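Local structure of SnoaL-like domain-containing protein (Burkholderia xenovorans LB400, 3FGY) at residues I10-M18 / L26-W36; E80-A88 / E100-R110. The protein is of unknown function but has the NTF2-like, SnoaL-type fold, a cone-shaped alpha+beta domain whose pocket in relatives often binds or converts small molecules. All coordinates share one frame; numbering follows the deposited sequence.

The two contacts illustrate how an NTF2-like domain closes its helices over a curved sheet. Contact 1 joins helix 5-20 to the chain that leaves helix 23-28 and enters the sheet at strand 34-38; contact 2 is the long antiparallel hairpin that forms much of that sheet. Their centres lie 13 Å apart, and V11 links them: V11 CG1 packs 3.7 Å from I107 CD1, and V11 CG2 lies 3.8 Å from V109 CG2. Both contacts also approach bound molecules. The side chains of W36 and F105 each lie about 4 Å from a di(hydroxyethyl)ether, probably from the crystallisation liquor, and that of D101 is about 3 Å from an unidentified ligand, consistent with a pocket.

Contact 1 (I10-M18 / L26-W36)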
loop_
_atom_site.group_PDB
_atom_site.type_symbol
_atom_site.label_atom_id
_atom_site.label_comp_id
_atom_site.label_asym_id
_atom_site.label_seq_id
_atom_site.Cartn_x
_atom_site.Cartn_y
_atom_site.Cartn_z
ATOM N N ILE A 10 -11.377 15.740 -6.169
ATOM C CA ILE A 10 -12.405 14.683 -6.333
ATOM C C ILE A 10 -12.245 13.569 -5.314
ATOM O O ILE A 10 -13.218 13.107 -4.720
ATOM C CB ILE A 10 -12.356 14.059 -7.740
ATOM C CG1 ILE A 10 -12.845 15.069 -8.778
ATOM C CG2 ILE A 10 -13.205 12.801 -7.810
ATOM C CD1 ILE A 10 -12.421 14.738 -10.188
ATOM N N VAL A 11 -11.005 13.132 -5.105
ATOM C CA VAL A 11 -10.750 12.100 -4.122
ATOM C C VAL A 11 -11.081 12.626 -2.721
ATOM O O VAL A 11 -11.730 11.939 -1.938
ATOM C CB VAL A 11 -9.316 11.560 -4.230
ATOM C CG1 VAL A 11 -9.004 10.649 -3.062
ATOM C CG2 VAL A 11 -9.137 10.827 -5.562
ATOM N N LYS A 12 -10.665 13.854 -2.415
ATOM C CA LYS A 12 -11.068 14.506 -1.161
ATOM C C LYS A 12 -12.610 14.627 -1.029
ATOM O O LYS A 12 -13.152 14.394 0.052
ATOM C CB LYS A 12 -10.376 15.876 -1.023
ATOM C CG LYS A 12 -8.868 15.763 -0.792
ATOM C CD LYS A 12 -8.184 17.122 -0.662
ATOM C CE LYS A 12 -6.700 16.966 -0.326
ATOM N NZ LYS A 12 -5.932 18.254 -0.444
ATOM N N ASP A 13 -13.301 14.956 -2.121
ATOM C CA ASP A 13 -14.785 14.994 -2.159
ATOM C C ASP A 13 -15.402 13.604 -1.934
ATOM O O ASP A 13 -16.524 13.488 -1.429
ATOM C CB ASP A 13 -15.302 15.518 -3.506
ATOM C CG ASP A 13 -15.034 17.000 -3.720
ATOM O OD1 ASP A 13 -14.715 17.708 -2.737
ATOM O OD2 ASP A 13 -15.141 17.440 -4.888
ATOM N N PHE A 14 -14.664 12.563 -2.335
ATOM C CA PHE A 14 -15.119 11.170 -2.255
ATOM C C PHE A 14 -15.256 10.761 -0.792
ATOM O O PHE A 14 -16.335 10.332 -0.357
ATOM C CB PHE A 14 -14.131 10.270 -3.013
ATOM C CG PHE A 14 -14.479 8.806 -2.997
ATOM C CD1 PHE A 14 -15.508 8.308 -3.778
ATOM C CD2 PHE A 14 -13.741 7.926 -2.223
ATOM C CE1 PHE A 14 -15.806 6.946 -3.757
ATOM C CE2 PHE A 14 -14.035 6.570 -2.211
ATOM C CZ PHE A 14 -15.064 6.091 -2.972
ATOM N N PHE A 15 -14.178 10.941 -0.035
ATOM C CA PHE A 15 -14.211 10.815 1.423
ATOM C C PHE A 15 -15.085 11.878 2.120
ATOM O O PHE A 15 -15.599 11.645 3.216
ATOM C CB PHE A 15 -12.807 10.920 2.000
ATOM C CG PHE A 15 -11.787 10.082 1.287
ATOM C CD1 PHE A 15 -12.115 8.825 0.781
ATOM C CD2 PHE A 15 -10.479 10.540 1.147
ATOM C CE1 PHE A 15 -11.153 8.047 0.128
ATOM C CE2 PHE A 15 -9.516 9.765 0.494
ATOM C CZ PHE A 15 -9.857 8.518 -0.014
ATOM N N ALA A 16 -15.231 13.049 1.506
ATOM C CA ALA A 16 -16.066 14.105 2.089
ATOM C C ALA A 16 -17.519 13.646 2.183
ATOM O O ALA A 16 -18.164 13.784 3.235
ATOM C CB ALA A 16 -15.968 15.389 1.274
ATOM N N ALA A 17 -18.024 13.099 1.078
ATOM C CA ALA A 17 -19.384 12.569 1.024
ATOM C C ALA A 17 -19.495 11.306 1.876
ATOM O O ALA A 17 -20.567 10.982 2.408
ATOM C CB ALA A 17 -19.785 12.283 -0.419
HETATM N N MSE A 18 -18.375 10.605 2.000
HETATM C CA MSE A 18 -18.283 9.411 2.833
HETATM C C MSE A 18 -18.598 9.723 4.289
HETATM O O MSE A 18 -19.611 9.254 4.822
HETATM C CB MSE A 18 -16.881 8.823 2.726
HETATM C CG MSE A 18 -16.730 7.470 3.354
HETATM SE SE MSE A 18 -15.495 6.378 2.295
HETATM C CE MSE A 18 -16.490 6.387 0.556
ATOM N N LEU A 26 -21.540 11.225 -2.574
ATOM C CA LEU A 26 -20.518 10.173 -2.706
ATOM C C LEU A 26 -20.592 9.416 -4.036
ATOM O O LEU A 26 -19.559 9.086 -4.630
ATOM C CB LEU A 26 -20.655 9.159 -1.568
ATOM C CG LEU A 26 -19.728 7.939 -1.619
ATOM C CD1 LEU A 26 -18.323 8.312 -1.193
ATOM C CD2 LEU A 26 -20.278 6.836 -0.740
ATOM N N LEU A 27 -21.812 9.115 -4.472
ATOM C CA LEU A 27 -22.031 8.464 -5.752
ATOM C C LEU A 27 -21.897 9.475 -6.875
ATOM O O LEU A 27 -21.657 9.102 -8.017
ATOM C CB LEU A 27 -23.417 7.816 -5.805
ATOM C CG LEU A 27 -23.710 6.717 -4.777
ATOM C CD1 LEU A 27 -25.169 6.299 -4.865
ATOM C CD2 LEU A 27 -22.794 5.519 -4.958
ATOM N N ALA A 28 -22.076 10.756 -6.553
ATOM C CA ALA A 28 -21.919 11.828 -7.537
ATOM C C ALA A 28 -20.471 11.946 -8.012
ATOM O O ALA A 28 -20.225 12.443 -9.110
ATOM C CB ALA A 28 -22.402 13.163 -6.972
ATOM N N VAL A 29 -19.524 11.487 -7.193
ATOM C CA VAL A 29 -18.113 11.454 -7.584
ATOM C C VAL A 29 -17.598 10.029 -7.837
ATOM O O VAL A 29 -16.387 9.813 -7.902
ATOM C CB VAL A 29 -17.206 12.159 -6.534
ATOM C CG1 VAL A 29 -17.607 13.632 -6.392
ATOM C CG2 VAL A 29 -17.222 11.439 -5.187
ATOM N N SER A 30 -18.523 9.073 -7.982
ATOM C CA SER A 30 -18.223 7.645 -8.162
ATOM C C SER A 30 -18.682 7.184 -9.537
ATOM O O SER A 30 -19.851 7.395 -9.910
ATOM C CB SER A 30 -18.933 6.816 -7.102
ATOM O OG SER A 30 -18.318 6.986 -5.828
ATOM N N ALA A 31 -17.775 6.568 -10.299
ATOM C CA ALA A 31 -18.129 6.029 -11.618
ATOM C C ALA A 31 -19.213 4.970 -11.458
ATOM O O ALA A 31 -19.309 4.318 -10.430
ATOM C CB ALA A 31 -16.930 5.460 -12.327
ATOM N N GLU A 32 -20.085 4.832 -12.451
ATOM C CA GLU A 32 -21.122 3.819 -12.344
ATOM C C GLU A 32 -20.524 2.403 -12.288
ATOM O O GLU A 32 -21.076 1.515 -11.656
ATOM C CB GLU A 32 -22.155 3.971 -13.459
ATOM C CG GLU A 32 -23.101 5.154 -13.213
ATOM N N ASP A 33 -19.370 2.218 -12.912
ATOM C CA ASP A 33 -18.674 0.934 -12.918
ATOM C C ASP A 33 -17.532 0.931 -11.888
ATOM O O ASP A 33 -16.557 0.180 -12.031
ATOM C CB ASP A 33 -18.120 0.640 -14.324
ATOM C CG ASP A 33 -17.298 1.797 -14.894
ATOM O OD1 ASP A 33 -17.388 2.928 -14.353
ATOM O OD2 ASP A 33 -16.560 1.577 -15.888
ATOM N N ILE A 34 -17.659 1.755 -10.842
ATOM C CA ILE A 34 -16.601 1.843 -9.811
ATOM C C ILE A 34 -16.277 0.449 -9.263
ATOM O O ILE A 34 -17.159 -0.348 -9.028
ATOM C CB ILE A 34 -17.002 2.819 -8.667
ATOM C CG1 ILE A 34 -15.856 2.974 -7.668
ATOM C CG2 ILE A 34 -18.265 2.346 -7.964
ATOM C CD1 ILE A 34 -15.971 4.210 -6.775
ATOM N N GLU A 35 -14.991 0.161 -9.113
ATOM C CA GLU A 35 -14.485 -1.091 -8.584
ATOM C C GLU A 35 -13.661 -0.767 -7.342
ATOM O O GLU A 35 -12.782 0.079 -7.436
ATOM C CB GLU A 35 -13.559 -1.681 -9.641
ATOM C CG GLU A 35 -12.873 -2.946 -9.271
ATOM C CD GLU A 35 -11.904 -3.357 -10.345
ATOM O OE1 GLU A 35 -10.761 -2.837 -10.360
ATOM O OE2 GLU A 35 -12.294 -4.186 -11.181
ATOM N N TRP A 36 -13.945 -1.412 -6.210
ATOM C CA TRP A 36 -13.189 -1.196 -4.976
ATOM C C TRP A 36 -12.744 -2.547 -4.453
ATOM O O TRP A 36 -13.556 -3.384 -4.009
ATOM C CB TRP A 36 -14.069 -0.451 -3.969
ATOM C CG TRP A 36 -13.478 -0.002 -2.665
ATOM C CD1 TRP A 36 -12.373 -0.505 -2.004
ATOM C CD2 TRP A 36 -14.006 1.024 -1.826
ATOM N NE1 TRP A 36 -12.184 0.179 -0.808
ATOM C CE2 TRP A 36 -13.173 1.104 -0.671
ATOM C CE3 TRP A 36 -15.099 1.885 -1.931
ATOM C CZ2 TRP A 36 -13.412 2.005 0.341
ATOM C CZ3 TRP A 36 -15.316 2.781 -0.944
ATOM C CH2 TRP A 36 -14.499 2.831 0.189
#
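F14 packs against L26 and V29 where helix 5-20 lies on the curved sheet of the NTF2-like alpha+beta fold, beside the chain running from helix 23-28 into strand 34-38. Its ring is enclosed on several sides: L26 CD1 sits over one face, 4.1 Å from the centroid and 23° off the ring normal, while V29 CG2 and the hydroxyl oxygen S30 OG lie at the edge, near the ring plane. The two methyls of V29 lie against the helix, CG2 3.6 Å from F14 CA and CG1 turned to D13 CB. The far end of the phenyl ring, at CZ, comes within 3.9 Å of W36 CZ3; the two aromatic planes are inclined by 52°, neither stacked nor edge-to-face. The selenomethionine M18 brings its terminal CE to the edge of the indole, 4.1 Å from W36 CZ3, its chain bending at chi2 and chi3 on the way.

What carries the phenyl group away from its own helix is a first torsion that sets CG anti to the backbone N (chi1 179°). At the helix flank A17 turns its methyl to L26, and the two helices approach until the CA atoms of A17 and L26 are 4.6 Å apart. Farther out, V114 and I117 of strand 113-120 also touch F14, and E119 accepts a hydrogen bond from W36 NE1, which ties the indole to strand 113-120. Beyond the ring's edge, the S30 hydroxyl turns back to the preceding helix and donates a hydrogen bond of 2.7 Å from OG to L26 O.

Contact 2 (E80-A88 / E100-R110); sequences ERVLVVGFA and EDDWVFAITVR
W103 lies flat across G86 in an antiparallel beta hairpin, strands 81-92 and 98-110 of the curved NTF2-like sheet. The six-membered ring of the indole sits over G86 CA in a CH-pi contact, 3.6 Å from CA to centroid and 13° off the normal. A first torsion of 50° places W103 CG between its backbone N and carbonyl carbon, folding the ring over the neighbouring strand, where a glycine offers only backbone. Next to it V84 runs alongside, CG1 3.8 Å from W103 CZ3, and its other methyl CG2 meets I107 CD1; V82 and I107 on this face, and V109 beyond them, pack against V11 of helix 5-20. On the reverse face L83 CD1 touches A106 CB, and V85 lies beside V104. L83, V85 and V104 also pack on the second subunit, making this face part of the dimer interface.

Pairs of backbone bonds at V82-I107, V84-F105, G86-W103 and A88-D101 hold the register. Polar groups gather toward the ends. At one, D102 OD2 lies near the plane of the F87 ring, at its edge, 3.4 Å from F87 CD1, and a water bridges D102 OD1 to G86 O. At the other, R81 bends so that NH1 reaches T108 OG1 at 2.9 Å, while NE forms a salt bridge with E74 of the second subunit. Outermost, R110 grips E80 side-on through two nitrogens: R110 NE donates to E80 OE1 from above the carboxylate plane at 3.0 Å, and R110 NH2 meets E80 OE2 on its syn side at 2.9 Å.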
loop_
_atom_site.group_PDB
_atom_site.type_symbol
_atom_site.label_atom_id
_atom_site.label_comp_id
_atom_site.label_asym_id
_atom_site.label_seq_id
_atom_site.Cartn_x
_atom_site.Cartn_y
_atom_site.Cartn_z
ATOM N N GLU A 80 -3.484 10.030 -13.900
ATOM C CA GLU A 80 -4.863 9.759 -13.496
ATOM C C GLU A 80 -4.923 9.094 -12.119
ATOM O O GLU A 80 -5.984 8.674 -11.672
ATOM C CB GLU A 80 -5.584 8.900 -14.550
ATOM C CG GLU A 80 -5.187 7.428 -14.608
ATOM C CD GLU A 80 -5.846 6.675 -15.762
ATOM O OE1 GLU A 80 -6.630 7.284 -16.516
ATOM O OE2 GLU A 80 -5.563 5.472 -15.915
ATOM N N ARG A 81 -3.784 9.004 -11.446
ATOM C CA ARG A 81 -3.678 8.267 -10.197
ATOM C C ARG A 81 -3.553 9.181 -8.984
ATOM O O ARG A 81 -2.873 10.196 -9.055
ATOM C CB ARG A 81 -2.471 7.328 -10.276
ATOM C CG ARG A 81 -2.518 6.380 -11.476
ATOM C CD ARG A 81 -3.363 5.166 -11.174
ATOM N NE ARG A 81 -2.621 4.114 -10.462
ATOM C CZ ARG A 81 -3.196 3.174 -9.705
ATOM N NH1 ARG A 81 -4.502 3.146 -9.500
ATOM N NH2 ARG A 81 -2.450 2.263 -9.119
ATOM N N VAL A 82 -4.241 8.818 -7.902
ATOM C CA VAL A 82 -4.102 9.453 -6.607
ATOM C C VAL A 82 -3.922 8.317 -5.606
ATOM O O VAL A 82 -4.782 7.458 -5.475
ATOM C CB VAL A 82 -5.357 10.296 -6.235
ATOM C CG1 VAL A 82 -5.155 10.983 -4.925
ATOM C CG2 VAL A 82 -5.632 11.338 -7.310
ATOM N N LEU A 83 -2.755 8.264 -4.977
ATOM C CA LEU A 83 -2.525 7.314 -3.917
ATOM C C LEU A 83 -2.655 8.052 -2.601
ATOM O O LEU A 83 -2.036 9.108 -2.393
ATOM C CB LEU A 83 -1.168 6.652 -4.086
ATOM C CG LEU A 83 -1.227 5.381 -4.933
ATOM C CD1 LEU A 83 -1.772 5.596 -6.356
ATOM C CD2 LEU A 83 0.160 4.686 -4.920
ATOM N N VAL A 84 -3.500 7.522 -1.726
ATOM C CA VAL A 84 -3.783 8.104 -0.433
ATOM C C VAL A 84 -3.088 7.243 0.623
ATOM O O VAL A 84 -3.352 6.036 0.707
ATOM C CB VAL A 84 -5.305 8.193 -0.159
ATOM C CG1 VAL A 84 -5.540 8.977 1.119
ATOM C CG2 VAL A 84 -6.040 8.873 -1.346
ATOM N N VAL A 85 -2.211 7.859 1.412
ATOM C CA VAL A 85 -1.371 7.172 2.377
ATOM C C VAL A 85 -1.798 7.585 3.779
ATOM O O VAL A 85 -1.825 8.763 4.091
ATOM C CB VAL A 85 0.123 7.526 2.179
ATOM C CG1 VAL A 85 0.999 6.696 3.118
ATOM C CG2 VAL A 85 0.505 7.276 0.685
ATOM N N GLY A 86 -2.171 6.613 4.606
ATOM C CA GLY A 86 -2.682 6.971 5.918
ATOM C C GLY A 86 -2.520 5.907 6.971
ATOM O O GLY A 86 -1.870 4.887 6.754
ATOM N N PHE A 87 -3.125 6.181 8.114
ATOM C CA PHE A 87 -2.994 5.326 9.291
ATOM C C PHE A 87 -4.317 5.384 10.035
ATOM O O PHE A 87 -4.931 6.448 10.151
ATOM C CB PHE A 87 -1.813 5.774 10.152
ATOM C CG PHE A 87 -1.706 5.058 11.470
ATOM C CD1 PHE A 87 -1.065 3.838 11.574
ATOM C CD2 PHE A 87 -2.254 5.618 12.601
ATOM C CE1 PHE A 87 -0.979 3.179 12.818
ATOM C CE2 PHE A 87 -2.184 4.980 13.810
ATOM C CZ PHE A 87 -1.544 3.761 13.923
ATOM N N ALA A 88 -4.782 4.225 10.477
ATOM C CA ALA A 88 -6.024 4.100 11.223
ATOM C C ALA A 88 -5.821 3.300 12.475
ATOM O O ALA A 88 -4.952 2.419 12.526
ATOM C CB ALA A 88 -7.121 3.398 10.381
ATOM N N GLU A 100 -4.347 -1.520 14.648
ATOM C CA GLU A 100 -3.857 -0.325 13.983
ATOM C C GLU A 100 -3.490 -0.776 12.547
ATOM O O GLU A 100 -3.239 -1.970 12.292
ATOM C CB GLU A 100 -2.760 0.371 14.835
ATOM C CG GLU A 100 -3.265 0.581 16.299
ATOM C CD GLU A 100 -2.553 1.615 17.216
ATOM O OE1 GLU A 100 -1.360 1.903 17.066
ATOM O OE2 GLU A 100 -3.227 2.111 18.145
ATOM N N ASP A 101 -3.550 0.134 11.589
ATOM C CA ASP A 101 -3.399 -0.246 10.171
ATOM C C ASP A 101 -2.723 0.920 9.481
ATOM O O ASP A 101 -3.261 2.019 9.504
ATOM C CB ASP A 101 -4.778 -0.512 9.515
ATOM C CG ASP A 101 -4.682 -1.184 8.120
ATOM O OD1 ASP A 101 -3.676 -1.843 7.845
ATOM O OD2 ASP A 101 -5.625 -1.032 7.298
ATOM N N ASP A 102 -1.525 0.680 8.953
ATOM C CA ASP A 102 -0.904 1.571 7.952
ATOM C C ASP A 102 -1.407 1.129 6.591
ATOM O O ASP A 102 -1.295 -0.047 6.216
ATOM C CB ASP A 102 0.614 1.537 7.996
ATOM C CG ASP A 102 1.160 2.438 9.084
ATOM O OD1 ASP A 102 1.322 3.638 8.844
ATOM O OD2 ASP A 102 1.398 1.927 10.187
ATOM N N TRP A 103 -2.010 2.056 5.855
ATOM C CA TRP A 103 -2.675 1.724 4.620
ATOM C C TRP A 103 -2.362 2.661 3.447
ATOM O O TRP A 103 -2.012 3.836 3.629
ATOM C CB TRP A 103 -4.193 1.675 4.836
ATOM C CG TRP A 103 -4.769 2.880 5.525
ATOM C CD1 TRP A 103 -5.052 3.021 6.862
ATOM C CD2 TRP A 103 -5.162 4.130 4.905
ATOM N NE1 TRP A 103 -5.581 4.275 7.109
ATOM C CE2 TRP A 103 -5.670 4.964 5.928
ATOM C CE3 TRP A 103 -5.135 4.615 3.596
ATOM C CZ2 TRP A 103 -6.151 6.264 5.679
ATOM C CZ3 TRP A 103 -5.638 5.920 3.343
ATOM C CH2 TRP A 103 -6.122 6.721 4.384
ATOM N N VAL A 104 -2.543 2.128 2.241
ATOM C CA VAL A 104 -2.586 2.932 1.029
ATOM C C VAL A 104 -3.858 2.597 0.250
ATOM O O VAL A 104 -4.206 1.433 0.056
ATOM C CB VAL A 104 -1.344 2.677 0.143
ATOM C CG1 VAL A 104 -1.486 3.372 -1.251
ATOM C CG2 VAL A 104 -0.061 3.122 0.876
ATOM N N PHE A 105 -4.545 3.646 -0.221
ATOM C CA PHE A 105 -5.642 3.483 -1.175
ATOM C C PHE A 105 -5.123 4.003 -2.508
ATOM O O PHE A 105 -4.743 5.163 -2.617
ATOM C CB PHE A 105 -6.888 4.283 -0.772
ATOM C CG PHE A 105 -7.704 3.649 0.314
ATOM C CD1 PHE A 105 -7.106 2.887 1.326
ATOM C CD2 PHE A 105 -9.073 3.802 0.328
ATOM C CE1 PHE A 105 -7.863 2.321 2.348
ATOM C CE2 PHE A 105 -9.834 3.237 1.351
ATOM C CZ PHE A 105 -9.229 2.511 2.358
ATOM N N ALA A 106 -5.051 3.138 -3.496
ATOM C CA ALA A 106 -4.561 3.497 -4.832
ATOM C C ALA A 106 -5.792 3.701 -5.685
ATOM O O ALA A 106 -6.580 2.767 -5.917
ATOM C CB ALA A 106 -3.675 2.401 -5.418
ATOM N N ILE A 107 -5.959 4.940 -6.113
ATOM C CA ILE A 107 -7.179 5.382 -6.780
ATOM C C ILE A 107 -6.870 5.842 -8.204
ATOM O O ILE A 107 -5.842 6.479 -8.453
ATOM C CB ILE A 107 -7.901 6.480 -5.964
ATOM C CG1 ILE A 107 -8.195 5.968 -4.547
ATOM C CG2 ILE A 107 -9.175 6.914 -6.658
ATOM C CD1 ILE A 107 -8.808 6.966 -3.640
ATOM N N THR A 108 -7.773 5.503 -9.124
ATOM C CA THR A 108 -7.754 6.001 -10.497
ATOM C C THR A 108 -8.998 6.861 -10.689
ATOM O O THR A 108 -10.108 6.446 -10.325
ATOM C CB THR A 108 -7.742 4.860 -11.523
ATOM O OG1 THR A 108 -6.621 4.002 -11.284
ATOM C CG2 THR A 108 -7.690 5.417 -12.962
ATOM N N VAL A 109 -8.786 8.076 -11.203
ATOM C CA VAL A 109 -9.860 9.011 -11.489
ATOM C C VAL A 109 -9.884 9.225 -12.991
ATOM O O VAL A 109 -8.836 9.490 -13.596
ATOM C CB VAL A 109 -9.615 10.366 -10.834
ATOM C CG1 VAL A 109 -10.752 11.371 -11.206
ATOM C CG2 VAL A 109 -9.411 10.204 -9.323
ATOM N N ARG A 110 -11.075 9.093 -13.576
ATOM C CA ARG A 110 -11.304 9.359 -14.999
ATOM C C ARG A 110 -12.631 10.088 -15.170
ATOM O O ARG A 110 -13.608 9.774 -14.489
ATOM C CB ARG A 110 -11.362 8.053 -15.784
ATOM C CG ARG A 110 -10.039 7.341 -15.883
ATOM C CD ARG A 110 -10.206 5.974 -16.509
ATOM N NE ARG A 110 -8.911 5.331 -16.679
ATOM C CZ ARG A 110 -8.723 4.015 -16.727
ATOM N NH1 ARG A 110 -9.751 3.171 -16.656
ATOM N NH2 ARG A 110 -7.495 3.530 -16.862
HETATM O O HOH W 1 -5.741 0.983 -7.869
HETATM O O HOH W 2 0.936 4.737 6.348
#